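Local coordinates for putative isocitrate dehydrogenase, NAD-dependent (Methylococcus capsulatus, PDB 6LKY), which binds NAD and probably catalyses the magnesium-dependent oxidative decarboxylation of isocitrate, at residues K22-T27 / M286-I291; A53-I58 / V82-A87; R155-Y160 / V222-N227. The protein carries 1 engineered substitution. All coordinates share one frame; numbering follows the deposited sequence.

Interaction 1 (K22-T27 / M286-I291); sequences KVIEAT and MMLEHI
I24 opens the contact, its two branches reaching separate partners on the helix segment M286-I291. The longer branch goes to M287: CD1 of I24 stops 3.9 Å from CE of M287, and the two side chains meet nearly at a right angle. M287 gets there because its CG stands anti to the backbone N (chi1 -176°) and the thioether bends only at its last torsion, which brings the methyl rather than the sulfur against the isoleucine. The shorter branch, CG2 of I24, lies 4.2 Å from CD2 of L288, whose backbone is also the nearest one to that of I24, with CA atoms 8.3 Å apart.

One turn on, T27 touches the other methyl of the same leucine, OG1 of T27 standing 4.1 Å from CD1 of L288. The hydroxyl is already engaged: OG1 of T27 donates to the backbone O of I24 over a short 2.5 Å, in the carbonyl plane. That oxygen also takes the amide of T27, so two donors from T27 meet on one oxygen. A valine here would probably cost the carbonyl of I24 its hydroxyl donor and leave the side chain freer to turn against L288.

Around this apolar seam, helix 294-310 closes one side, I300 touching both T27 and L288, while R299 bonds to the carbonyl of T27. V337 of helix 326-337 also packs on T27. M287 rests on I63 and F65 of strand 63-66 and F259 of strand 257-261, so helices 13-26 and 278-290 meet within a helical layer over the large mixed sheet.

Interaction 2 (A53-I58 / V82-A87); sequences ATLDSI and VTLRQA
L84 reaches from helix 80-87 toward L55 and I58 of helix 52-61, a helix-helix contact in the isocitrate/isopropylmalate dehydrogenase fold. The segment axes run at a crossing angle of -43° and come no closer than 11.7 Å. At that spacing the backbones stay apart and the ends of the side chains bridge the interval.

The meeting is wholly apolar, with no hydrogen bond between the segments. L55 sends one methyl to two partners: CD2 of L55 is 4.3 Å from CD1 of L84 and 4.2 Å from CB of A87, one turn farther along. Its CB does not aim straight at the opposite helix, but the branched end swings closer. The same holds for L84, whose CD1 is shared between L55 and I58. The small CB of A87 meets L55 on the more open border of the contact, while L84 and I58 lie buried.

Hydrogen bonds to other parts of the chain hold both helices. The hydroxyl of S57 is hydrogen-bonded to T5 and D34, and that of T54 to the carbonyl of S37, which ties helix 52-61 to its surroundings. R85, next to L84, forms a salt bridge with E260, a residue of an NAD site, and hydrogen-bonds a citrate that probably came from the crystallisation liquor. L84 itself stands beside K66 and L69, both NAD-binding, with a bound dinucleotide about 9 Å from its side chain, so this apolar patch lies close to an NAD site.

I58 and L84 cross at about a right angle, methyl to methyl, CD1 of I58 being 4.1 Å from CD1 of L84.

Interaction 3 (R155-Y160 / V222-N227); sequences RYAFDY and VLVTTN
A157 presses its single methyl against two valines of strand 222-225 and has the largest buried area of the contact. Toward V224 the fit is close: CB of A157 sits 3.6 Å from CG2 of V224 and equally 3.6 Å from CB of V224, so the methyl meets the side of the valine rather than one branch end. With CG2 of V224 anti to the backbone N, that methyl and CB together face A157, while CG1 (chi1 69°) is turned farther off. The backbones come near as well, the CA atoms of A157 and V224 being 6.2 Å apart.

V222, two residues earlier on the strand, presents its side chain on the same face and divides its methyls between two helix residues. CG1 of V222 approaches CB of A157 at 4.2 Å, while CG2 of V222 lies 4.3 Å from CD1 of Y160. That methyl comes up at the edge of the tyrosine ring, near its plane, and not over a face. Y160 thus flanks V222 one helical turn beyond A157, and its side chain also touches V113 of strand 111-117.

No hydrogen bond joins helix to strand here; the strand spends its backbone bonds on its neighbours in the sheet. V222 and V224 pair with strand 168-173, and L223, whose CB points away from the helix, pairs with V113 and V115 of strand 111-117.

The helix segment runs almost antiparallel to the strand, at 171°, with the axes 8.8 Å apart. This is the layered alpha/beta arrangement, a helix laid along a sheet with alternate strand residues pointing into the interface.

How the interactions relate
All three contacts are essentially apolar, though interaction 1 also brings a threonine hydroxyl against a leucine, and none carries a hydrogen bond between its segments. Interactions 1 and 2 each join two helices, whereas interaction 3 lays a helix on a strand of the large mixed sheet, and its shortest contact is made by an alanine methyl. Interactions 1 and 3 are buried; interaction 2 is only partly so and lies close to an NAD site, whereas interaction 3 is away from the known binding sites. Interactions 2 and 3 both fall within the chain loop closed by interaction 1, one after the other. Their centres are 21 to 25 Å apart and none touches another.

Interaction 1 (K22-T27 / M286-I291)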
# COMPACT_ATOMS: atom_id res chain seq x y z
N LYS A 22 -15.89 11.29 -27.35
CA LYS A 22 -17.27 11.64 -27.68
C LYS A 22 -17.84 12.57 -26.62
O LYS A 22 -18.39 13.63 -26.95
CB LYS A 22 -18.12 10.37 -27.81
CG LYS A 22 -17.84 9.56 -29.08
CD LYS A 22 -18.92 8.49 -29.28
CE LYS A 22 -18.35 7.16 -29.77
NZ LYS A 22 -17.88 7.19 -31.18
N VAL A 23 -17.60 12.25 -25.35
CA VAL A 23 -18.14 13.06 -24.27
C VAL A 23 -17.57 14.46 -24.34
O VAL A 23 -18.30 15.46 -24.23
CB VAL A 23 -17.87 12.39 -22.91
CG1 VAL A 23 -18.06 13.38 -21.78
CG2 VAL A 23 -18.78 11.18 -22.73
N ILE A 24 -16.26 14.57 -24.60
CA ILE A 24 -15.66 15.89 -24.69
C ILE A 24 -16.32 16.67 -25.82
O ILE A 24 -16.75 17.82 -25.65
CB ILE A 24 -14.14 15.79 -24.87
CG1 ILE A 24 -13.48 15.33 -23.56
CG2 ILE A 24 -13.56 17.13 -25.33
CD1 ILE A 24 -12.05 14.81 -23.74
N GLU A 25 -16.51 16.02 -26.97
CA GLU A 25 -17.08 16.76 -28.09
C GLU A 25 -18.53 17.11 -27.82
O GLU A 25 -19.01 18.14 -28.30
CB GLU A 25 -16.90 15.97 -29.39
CG GLU A 25 -15.53 16.25 -30.03
CD GLU A 25 -15.09 15.19 -31.02
OE1 GLU A 25 -15.85 14.21 -31.22
OE2 GLU A 25 -13.98 15.32 -31.58
N ALA A 26 -19.22 16.30 -27.00
CA ALA A 26 -20.60 16.63 -26.68
C ALA A 26 -20.72 17.94 -25.93
O ALA A 26 -21.79 18.56 -25.95
CB ALA A 26 -21.25 15.50 -25.88
N THR A 27 -19.65 18.40 -25.27
CA THR A 27 -19.72 19.65 -24.52
C THR A 27 -19.65 20.88 -25.42
O THR A 27 -19.94 21.99 -24.95
CB THR A 27 -18.57 19.75 -23.50
OG1 THR A 27 -17.33 19.84 -24.21
CG2 THR A 27 -18.55 18.55 -22.58
N MET A 286 -10.74 16.70 -16.17
CA MET A 286 -9.58 17.37 -15.58
C MET A 286 -8.80 18.12 -16.65
O MET A 286 -8.33 19.25 -16.42
CB MET A 286 -8.66 16.35 -14.89
CG MET A 286 -9.24 15.64 -13.69
SD MET A 286 -7.99 14.63 -12.84
CE MET A 286 -7.07 15.92 -12.00
N MET A 287 -8.65 17.51 -17.83
CA MET A 287 -7.96 18.16 -18.94
C MET A 287 -8.70 19.43 -19.36
O MET A 287 -8.08 20.49 -19.55
CB MET A 287 -7.85 17.19 -20.12
CG MET A 287 -7.06 17.74 -21.30
SD MET A 287 -6.74 16.50 -22.58
CE MET A 287 -8.41 16.15 -23.15
N LEU A 288 -10.03 19.36 -19.49
CA LEU A 288 -10.80 20.53 -19.90
C LEU A 288 -10.63 21.67 -18.90
O LEU A 288 -10.39 22.82 -19.29
CB LEU A 288 -12.28 20.19 -20.07
CG LEU A 288 -12.66 19.30 -21.26
CD1 LEU A 288 -14.14 19.39 -21.60
CD2 LEU A 288 -11.81 19.62 -22.47
N GLU A 289 -10.69 21.35 -17.61
CA GLU A 289 -10.47 22.37 -16.59
C GLU A 289 -9.09 23.00 -16.73
O GLU A 289 -8.95 24.22 -16.69
CB GLU A 289 -10.64 21.77 -15.20
CG GLU A 289 -10.31 22.75 -14.09
CD GLU A 289 -9.82 22.07 -12.84
OE1 GLU A 289 -8.62 22.22 -12.51
OE2 GLU A 289 -10.62 21.36 -12.18
N HIS A 290 -8.06 22.17 -16.91
CA HIS A 290 -6.70 22.69 -17.03
C HIS A 290 -6.55 23.69 -18.19
O HIS A 290 -5.83 24.68 -18.07
CB HIS A 290 -5.70 21.55 -17.18
CG HIS A 290 -4.28 22.01 -17.19
ND1 HIS A 290 -3.59 22.35 -16.04
CD2 HIS A 290 -3.41 22.20 -18.21
CE1 HIS A 290 -2.36 22.72 -16.35
NE2 HIS A 290 -2.22 22.64 -17.67
N ILE A 291 -7.19 23.42 -19.33
CA ILE A 291 -6.96 24.24 -20.51
C ILE A 291 -7.95 25.40 -20.58
O ILE A 291 -8.09 26.05 -21.62
CB ILE A 291 -7.04 23.40 -21.80
CG1 ILE A 291 -8.42 22.75 -21.91
CG2 ILE A 291 -5.93 22.37 -21.83
CD1 ILE A 291 -8.63 21.99 -23.21

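Interaction 2 (A53-I58 / V82-A87)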
# COMPACT_ATOMS: atom_id res chain seq x y z
N ALA A 53 8.12 10.94 -32.97
CA ALA A 53 7.05 11.85 -33.38
C ALA A 53 6.01 12.05 -32.27
O ALA A 53 5.46 13.15 -32.14
CB ALA A 53 6.38 11.31 -34.65
N THR A 54 5.76 11.02 -31.45
CA THR A 54 4.83 11.16 -30.33
C THR A 54 5.33 12.19 -29.32
O THR A 54 4.59 13.09 -28.89
CB THR A 54 4.63 9.80 -29.66
OG1 THR A 54 4.10 8.89 -30.63
CG2 THR A 54 3.66 9.89 -28.47
N LEU A 55 6.61 12.08 -28.95
CA LEU A 55 7.21 13.03 -28.02
C LEU A 55 7.25 14.43 -28.62
O LEU A 55 6.91 15.42 -27.95
CB LEU A 55 8.62 12.57 -27.65
CG LEU A 55 8.92 12.26 -26.19
CD1 LEU A 55 10.41 11.98 -26.05
CD2 LEU A 55 8.49 13.41 -25.29
N ASP A 56 7.66 14.54 -29.89
CA ASP A 56 7.66 15.83 -30.58
C ASP A 56 6.28 16.46 -30.56
O ASP A 56 6.13 17.66 -30.30
CB ASP A 56 8.16 15.67 -32.02
CG ASP A 56 9.59 15.17 -32.10
OD1 ASP A 56 10.31 15.26 -31.08
OD2 ASP A 56 10.01 14.70 -33.19
N SER A 57 5.24 15.66 -30.83
CA SER A 57 3.87 16.17 -30.82
C SER A 57 3.48 16.69 -29.45
O SER A 57 2.86 17.76 -29.34
CB SER A 57 2.91 15.07 -31.28
OG SER A 57 1.57 15.40 -30.97
N ILE A 58 3.81 15.95 -28.39
CA ILE A 58 3.44 16.42 -27.05
C ILE A 58 4.20 17.70 -26.70
O ILE A 58 3.64 18.63 -26.12
CB ILE A 58 3.66 15.33 -25.98
CG1 ILE A 58 2.86 14.08 -26.33
CG2 ILE A 58 3.22 15.87 -24.61
CD1 ILE A 58 3.19 12.87 -25.46
N VAL A 82 6.13 6.34 -17.48
CA VAL A 82 7.17 6.95 -16.68
C VAL A 82 8.10 7.77 -17.55
O VAL A 82 8.50 8.89 -17.18
CB VAL A 82 7.92 5.87 -15.89
CG1 VAL A 82 9.19 6.44 -15.26
CG2 VAL A 82 6.97 5.27 -14.84
N THR A 83 8.49 7.22 -18.71
CA THR A 83 9.34 7.96 -19.64
C THR A 83 8.70 9.28 -20.05
O THR A 83 9.37 10.31 -20.09
CB THR A 83 9.64 7.11 -20.87
OG1 THR A 83 10.42 5.97 -20.49
CG2 THR A 83 10.42 7.92 -21.89
N LEU A 84 7.40 9.26 -20.37
CA LEU A 84 6.70 10.50 -20.71
C LEU A 84 6.74 11.49 -19.55
O LEU A 84 7.12 12.65 -19.74
CB LEU A 84 5.25 10.18 -21.10
CG LEU A 84 4.75 10.20 -22.56
CD1 LEU A 84 5.84 10.41 -23.59
CD2 LEU A 84 3.98 8.95 -22.85
N ARG A 85 6.37 11.04 -18.34
CA ARG A 85 6.38 11.92 -17.18
C ARG A 85 7.75 12.57 -16.98
O ARG A 85 7.84 13.77 -16.69
CB ARG A 85 6.00 11.15 -15.91
CG ARG A 85 4.58 10.65 -15.87
CD ARG A 85 4.42 9.50 -14.90
NE ARG A 85 3.02 9.05 -14.89
CZ ARG A 85 2.59 7.89 -14.40
NH1 ARG A 85 3.46 7.04 -13.86
NH2 ARG A 85 1.30 7.59 -14.44
N GLN A 86 8.81 11.80 -17.15
CA GLN A 86 10.16 12.32 -16.90
C GLN A 86 10.67 13.19 -18.05
O GLN A 86 11.29 14.23 -17.80
CB GLN A 86 11.12 11.17 -16.63
CG GLN A 86 10.79 10.45 -15.33
CD GLN A 86 11.64 9.21 -15.11
OE1 GLN A 86 12.24 8.68 -16.04
NE2 GLN A 86 11.67 8.73 -13.88
N ALA A 87 10.44 12.77 -19.30
CA ALA A 87 10.88 13.53 -20.46
C ALA A 87 10.19 14.89 -20.54
O ALA A 87 10.79 15.87 -21.01
CB ALA A 87 10.63 12.73 -21.74

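Interaction 3 (R155-Y160 / V222-N227)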
# COMPACT_ATOMS: atom_id res chain seq x y z
N ARG A 155 5.73 21.84 -2.28
CA ARG A 155 5.13 23.14 -2.55
C ARG A 155 3.91 23.00 -3.45
O ARG A 155 2.90 23.69 -3.24
CB ARG A 155 6.14 24.09 -3.19
CG ARG A 155 7.25 24.52 -2.26
CD ARG A 155 7.82 25.87 -2.64
NE ARG A 155 8.65 26.40 -1.56
CZ ARG A 155 9.97 26.27 -1.52
NH1 ARG A 155 10.59 25.66 -2.52
NH2 ARG A 155 10.66 26.77 -0.50
N TYR A 156 3.97 22.12 -4.47
CA TYR A 156 2.79 21.91 -5.30
C TYR A 156 1.60 21.46 -4.46
O TYR A 156 0.48 21.91 -4.68
CB TYR A 156 3.04 20.89 -6.42
CG TYR A 156 1.84 20.78 -7.36
CD1 TYR A 156 0.71 20.07 -6.99
CD2 TYR A 156 1.84 21.41 -8.59
CE1 TYR A 156 -0.39 19.99 -7.82
CE2 TYR A 156 0.75 21.32 -9.44
CZ TYR A 156 -0.36 20.62 -9.05
OH TYR A 156 -1.45 20.52 -9.88
N ALA A 157 1.83 20.56 -3.50
CA ALA A 157 0.72 20.07 -2.68
C ALA A 157 0.11 21.21 -1.85
O ALA A 157 -1.11 21.33 -1.76
CB ALA A 157 1.18 18.92 -1.78
N PHE A 158 0.96 22.04 -1.23
CA PHE A 158 0.42 23.15 -0.44
C PHE A 158 -0.29 24.19 -1.32
O PHE A 158 -1.38 24.67 -0.96
CB PHE A 158 1.53 23.81 0.37
CG PHE A 158 1.87 23.07 1.64
CD1 PHE A 158 1.06 23.17 2.75
CD2 PHE A 158 3.01 22.30 1.71
CE1 PHE A 158 1.39 22.50 3.92
CE2 PHE A 158 3.34 21.62 2.88
CZ PHE A 158 2.52 21.73 3.98
N ASP A 159 0.32 24.56 -2.45
CA ASP A 159 -0.32 25.50 -3.38
C ASP A 159 -1.65 24.95 -3.87
O ASP A 159 -2.63 25.69 -3.98
CB ASP A 159 0.59 25.81 -4.57
CG ASP A 159 1.82 26.59 -4.18
OD1 ASP A 159 1.86 27.11 -3.05
OD2 ASP A 159 2.76 26.69 -5.01
N TYR A 160 -1.71 23.64 -4.16
CA TYR A 160 -2.95 23.03 -4.61
C TYR A 160 -4.00 23.09 -3.51
O TYR A 160 -5.17 23.37 -3.78
CB TYR A 160 -2.71 21.58 -5.03
CG TYR A 160 -3.98 20.83 -5.41
CD1 TYR A 160 -4.77 20.21 -4.44
CD2 TYR A 160 -4.38 20.74 -6.74
CE1 TYR A 160 -5.94 19.54 -4.79
CE2 TYR A 160 -5.53 20.07 -7.10
CZ TYR A 160 -6.30 19.47 -6.12
OH TYR A 160 -7.44 18.80 -6.50
N VAL A 222 -5.52 16.49 1.48
CA VAL A 222 -4.45 16.34 0.50
C VAL A 222 -3.39 15.43 1.10
O VAL A 222 -2.97 15.65 2.24
CB VAL A 222 -3.85 17.69 0.10
CG1 VAL A 222 -2.72 17.49 -0.91
CG2 VAL A 222 -4.94 18.61 -0.45
N LEU A 223 -3.00 14.39 0.37
CA LEU A 223 -1.86 13.55 0.71
C LEU A 223 -0.72 13.92 -0.22
O LEU A 223 -0.95 14.06 -1.42
CB LEU A 223 -2.18 12.07 0.52
CG LEU A 223 -3.20 11.41 1.43
CD1 LEU A 223 -4.60 11.61 0.87
CD2 LEU A 223 -2.85 9.93 1.55
N VAL A 224 0.48 14.10 0.30
CA VAL A 224 1.64 14.32 -0.55
C VAL A 224 2.66 13.23 -0.25
O VAL A 224 2.93 12.92 0.92
CB VAL A 224 2.24 15.74 -0.39
CG1 VAL A 224 2.89 15.92 0.98
CG2 VAL A 224 3.26 16.02 -1.52
N THR A 225 3.19 12.62 -1.30
CA THR A 225 4.07 11.48 -1.06
C THR A 225 4.93 11.22 -2.28
O THR A 225 4.81 11.89 -3.32
CB THR A 225 3.25 10.26 -0.63
OG1 THR A 225 4.13 9.25 -0.14
CG2 THR A 225 2.43 9.72 -1.77
N THR A 226 5.82 10.25 -2.13
CA THR A 226 6.77 9.89 -3.17
C THR A 226 6.13 8.91 -4.16
O THR A 226 5.00 8.44 -3.98
CB THR A 226 8.07 9.35 -2.54
OG1 THR A 226 7.75 8.37 -1.56
CG2 THR A 226 8.82 10.49 -1.83
N ASN A 227 6.88 8.57 -5.21
CA ASN A 227 6.34 7.96 -6.42
C ASN A 227 5.61 6.65 -6.14
O ASN A 227 4.40 6.52 -6.40
CB ASN A 227 7.50 7.77 -7.41
CG ASN A 227 7.10 8.01 -8.87
OD1 ASN A 227 6.01 7.62 -9.29
ND2 ASN A 227 7.98 8.66 -9.64